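PDB 6XJJ: 2-oxoglutarate-dependent dioxygenase tropC from Talaromyces stipitatus, which acts as an iron- and 2-oxoglutarate-dependent dioxygenase in the fungal biosynthesis of tropolones. Local coordinates for residues N60-V63 with E64-S68; H81-P84 with A85-E89. All blocks are in the same frame, centred on the assembly; numbering follows the deposited sequence.

Interaction 1. Residues N60-V63 with E64-S68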
# COMPACT_ATOMS: atom_id res chain seq x y z
N ASN A 60 -9.56 23.17 -1.33
CA ASN A 60 -8.88 23.22 -2.62
C ASN A 60 -7.38 23.12 -2.45
O ASN A 60 -6.70 22.43 -3.23
CB ASN A 60 -9.23 24.51 -3.36
CG ASN A 60 -8.80 24.49 -4.81
OD1 ASN A 60 -8.91 23.46 -5.48
ND2 ASN A 60 -8.22 25.59 -5.27
N LYS A 61 -6.83 23.80 -1.44
CA LYS A 61 -5.39 23.72 -1.20
C LYS A 61 -4.94 22.27 -1.02
O LYS A 61 -3.83 21.91 -1.42
CB LYS A 61 -5.02 24.56 0.02
CG LYS A 61 -3.53 24.59 0.31
CD LYS A 61 -3.18 25.52 1.46
CE LYS A 61 -1.69 25.47 1.76
NZ LYS A 61 -1.28 26.41 2.83
N VAL A 62 -5.80 21.43 -0.43
CA VAL A 62 -5.47 20.01 -0.31
C VAL A 62 -5.45 19.35 -1.69
O VAL A 62 -4.53 18.58 -2.01
CB VAL A 62 -6.47 19.32 0.64
CG1 VAL A 62 -6.26 17.81 0.66
CG2 VAL A 62 -6.29 19.85 2.06
N VAL A 63 -6.44 19.65 -2.53
CA VAL A 63 -6.48 19.09 -3.88
C VAL A 63 -5.24 19.52 -4.67
O VAL A 63 -4.65 18.72 -5.40
CB VAL A 63 -7.78 19.52 -4.59
CG1 VAL A 63 -7.79 19.06 -6.04
CG2 VAL A 63 -8.96 18.97 -3.86
N GLU A 64 -4.84 20.79 -4.53
CA GLU A 64 -3.64 21.27 -5.22
C GLU A 64 -2.40 20.49 -4.80
O GLU A 64 -1.65 19.99 -5.65
CB GLU A 64 -3.44 22.76 -4.95
CG GLU A 64 -4.42 23.69 -5.64
CD GLU A 64 -4.36 23.58 -7.15
OE1 GLU A 64 -3.27 23.31 -7.70
OE2 GLU A 64 -5.39 23.82 -7.81
N GLU A 65 -2.15 20.39 -3.50
CA GLU A 65 -0.94 19.71 -3.03
C GLU A 65 -0.91 18.25 -3.45
O GLU A 65 0.15 17.71 -3.79
CB GLU A 65 -0.83 19.87 -1.51
CG GLU A 65 -0.51 21.29 -1.08
CD GLU A 65 -0.56 21.47 0.43
OE1 GLU A 65 -0.96 20.53 1.14
OE2 GLU A 65 -0.21 22.57 0.91
N VAL A 66 -2.07 17.58 -3.45
CA VAL A 66 -2.11 16.16 -3.81
C VAL A 66 -1.88 15.97 -5.30
O VAL A 66 -0.93 15.30 -5.72
CB VAL A 66 -3.45 15.54 -3.37
CG1 VAL A 66 -3.56 14.10 -3.85
CG2 VAL A 66 -3.58 15.60 -1.86
N ARG A 67 -2.77 16.54 -6.13
CA ARG A 67 -2.64 16.40 -7.58
C ARG A 67 -1.21 16.68 -8.01
O ARG A 67 -0.68 16.04 -8.93
CB ARG A 67 -3.59 17.38 -8.30
CG ARG A 67 -3.02 18.80 -8.31
CD ARG A 67 -3.92 19.95 -8.76
NE ARG A 67 -4.43 19.84 -10.11
CZ ARG A 67 -4.97 20.86 -10.78
NH1 ARG A 67 -4.99 22.07 -10.24
NH2 ARG A 67 -5.44 20.69 -12.01
N SER A 68 -0.55 17.63 -7.33
CA SER A 68 0.77 18.10 -7.71
C SER A 68 1.86 17.10 -7.30
O SER A 68 2.76 16.82 -8.09
CB SER A 68 1.02 19.47 -7.07
OG SER A 68 2.32 19.95 -7.34
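Lys61 and Glu65, one helical turn apart, cross obliquely on the outer side of helix 56-72, an amphipathic alpha-helix whose Val62, Val63 and Val66 lie on the buried side. Lys61 runs fully extended from a CG anti to its backbone N (chi1 -177°), and in the model its CE lies nearest Glu65 OE2, at 3.4 Å. Lys61 NZ is 4.4 Å from the same Glu65 OE2, which may still attract it, though too far for a salt bridge. Nearby, the Asn60 amide and Glu64 carboxylate are modelled roughly perpendicular, with no bond between them and the carboxylate less surely placed. Glu64 is bent at chi2 and turns instead to Arg67, whose guanidinium edge faces Glu64 CD; a weak bond from Arg67 NH1 reaches Glu64 OE1 at 3.3 Å. Arg67 NE bonds to Tyr296 OH, so the guanidinium is held from a second direction. On the buried flank, Val62 CG1 meets Val66 CG2 at 4.3 Å. Regular i to i+4 bonds set these spacings, such as Glu64 N to Asn60 O (2.8 Å). Helix 171-204 receives Asn60, Val63 and Arg67, while Val62 packs on helix 47-50 and Glu65 and Val66 touch Val44 of edge strand 43-45.

Interaction 2. Residues H81-P84 with A85-E89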
# COMPACT_ATOMS: atom_id res chain seq x y z
N HIS A 81 -5.09 12.56 8.63
CA HIS A 81 -6.04 11.50 8.31
C HIS A 81 -7.00 11.20 9.45
O HIS A 81 -8.09 10.67 9.19
CB HIS A 81 -5.26 10.24 7.90
CG HIS A 81 -4.14 9.90 8.83
ND1 HIS A 81 -4.33 9.26 10.03
CD2 HIS A 81 -2.81 10.13 8.74
CE1 HIS A 81 -3.17 9.09 10.64
NE2 HIS A 81 -2.23 9.61 9.87
N GLY A 82 -6.65 11.52 10.69
CA GLY A 82 -7.54 11.33 11.81
C GLY A 82 -7.46 9.97 12.46
O GLY A 82 -8.11 9.75 13.50
N ILE A 83 -6.69 9.05 11.91
CA ILE A 83 -6.50 7.74 12.55
C ILE A 83 -5.61 7.91 13.79
O ILE A 83 -4.56 8.56 13.70
CB ILE A 83 -5.87 6.76 11.55
CG1 ILE A 83 -6.83 6.57 10.38
CG2 ILE A 83 -5.60 5.41 12.21
CD1 ILE A 83 -6.24 5.87 9.18
N PRO A 84 -5.99 7.36 14.94
CA PRO A 84 -5.17 7.58 16.14
C PRO A 84 -3.84 6.86 16.05
O PRO A 84 -3.66 5.90 15.30
CB PRO A 84 -6.02 7.01 17.28
CG PRO A 84 -7.41 6.98 16.74
CD PRO A 84 -7.27 6.72 15.28
N ALA A 85 -2.89 7.33 16.86
CA ALA A 85 -1.63 6.62 16.99
C ALA A 85 -1.82 5.22 17.57
O ALA A 85 -0.98 4.35 17.33
CB ALA A 85 -0.66 7.40 17.86
N GLU A 86 -2.91 4.98 18.30
CA GLU A 86 -3.14 3.64 18.85
C GLU A 86 -3.28 2.63 17.73
O GLU A 86 -2.74 1.52 17.80
CB GLU A 86 -4.40 3.61 19.69
CG GLU A 86 -4.47 2.42 20.60
CD GLU A 86 -5.86 2.18 21.12
OE1 GLU A 86 -6.79 2.88 20.67
OE2 GLU A 86 -6.03 1.30 21.98
N ALA A 87 -4.05 2.98 16.69
CA ALA A 87 -4.33 2.04 15.62
C ALA A 87 -3.05 1.62 14.91
O ALA A 87 -2.92 0.47 14.48
CB ALA A 87 -5.31 2.65 14.62
N ARG A 88 -2.10 2.54 14.80
CA ARG A 88 -0.83 2.21 14.16
C ARG A 88 0.02 1.34 15.08
O ARG A 88 0.66 0.39 14.63
CB ARG A 88 -0.10 3.49 13.75
CG ARG A 88 -0.90 4.36 12.78
CD ARG A 88 -0.12 5.57 12.31
NE ARG A 88 0.23 6.44 13.43
CZ ARG A 88 1.40 6.42 14.07
NH1 ARG A 88 2.33 5.54 13.73
NH2 ARG A 88 1.62 7.25 15.08
N GLU A 89 0.01 1.65 16.38
CA GLU A 89 0.67 0.79 17.35
C GLU A 89 0.13 -0.63 17.29
O GLU A 89 0.90 -1.60 17.30
CB GLU A 89 0.49 1.37 18.75
CG GLU A 89 1.22 2.67 18.99
CD GLU A 89 0.78 3.35 20.28
OE1 GLU A 89 -0.20 2.87 20.90
OE2 GLU A 89 1.40 4.36 20.67
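Ile83, which packs on Ala87 across the turn, gives its backbone N-H to the side chain of His81: Ile83 N lies 3.0 Å from His81 ND1, 18° out of the ring plane. This is the turn of a strand-turn-helix unit, leading from strand 75-79 into helix 85-99. Gly82 passes through it with a positive phi (88°), a left-handed conformation that glycine adopts readily. Since ND1 accepts and His81 NE2 bonds to the carbonyl O of Asp279, the ring is consistent with a proton on NE2; it also meets Phe281 edge-to-face. At the turn into the helix, Ala87 N reaches Pro84 O in a weak bond of 3.3 Å (129°). Further on, Ala85 O takes Glu89 N at 3.0 Å and, more weakly, Arg88 N. Arg88 passes its CG 4.0 Å from Pro84 O, then bends at chi3 and sends NH2 into a salt bridge with the Asp279 carboxylate, so that Asp279 binds both the turn and the helix. Leu184 of helix 171-204 touches both Ile83 and Ala87. Ile83 places CG2 beside its own carbonyl carbon, where this methyl meets Ala87 CB at 3.7 Å.

From the N terminus, strand 43-45 leads through helix 47-50 to helix 56-72, which holds interaction 1. The chain then enters strand 75-79, parallel to and next to 43-45, completing a beta-alpha-beta crossover at one end of the main sheet. Interaction 2 follows at the exit of that strand, where the chain turns into helix 85-99. Both contacts are local, so neither closes a long loop, and they lie in series without nesting or crossing. The centres of interaction 1 and interaction 2 are about 23 Å apart. The nearest atoms of interaction 1 and interaction 2 are about 10 Å apart. Long helix 171-204 joins them indirectly: 81-89 meets it at Leu184 and Leu188, while 60-68 meets it later, from Gln198 to Ala203.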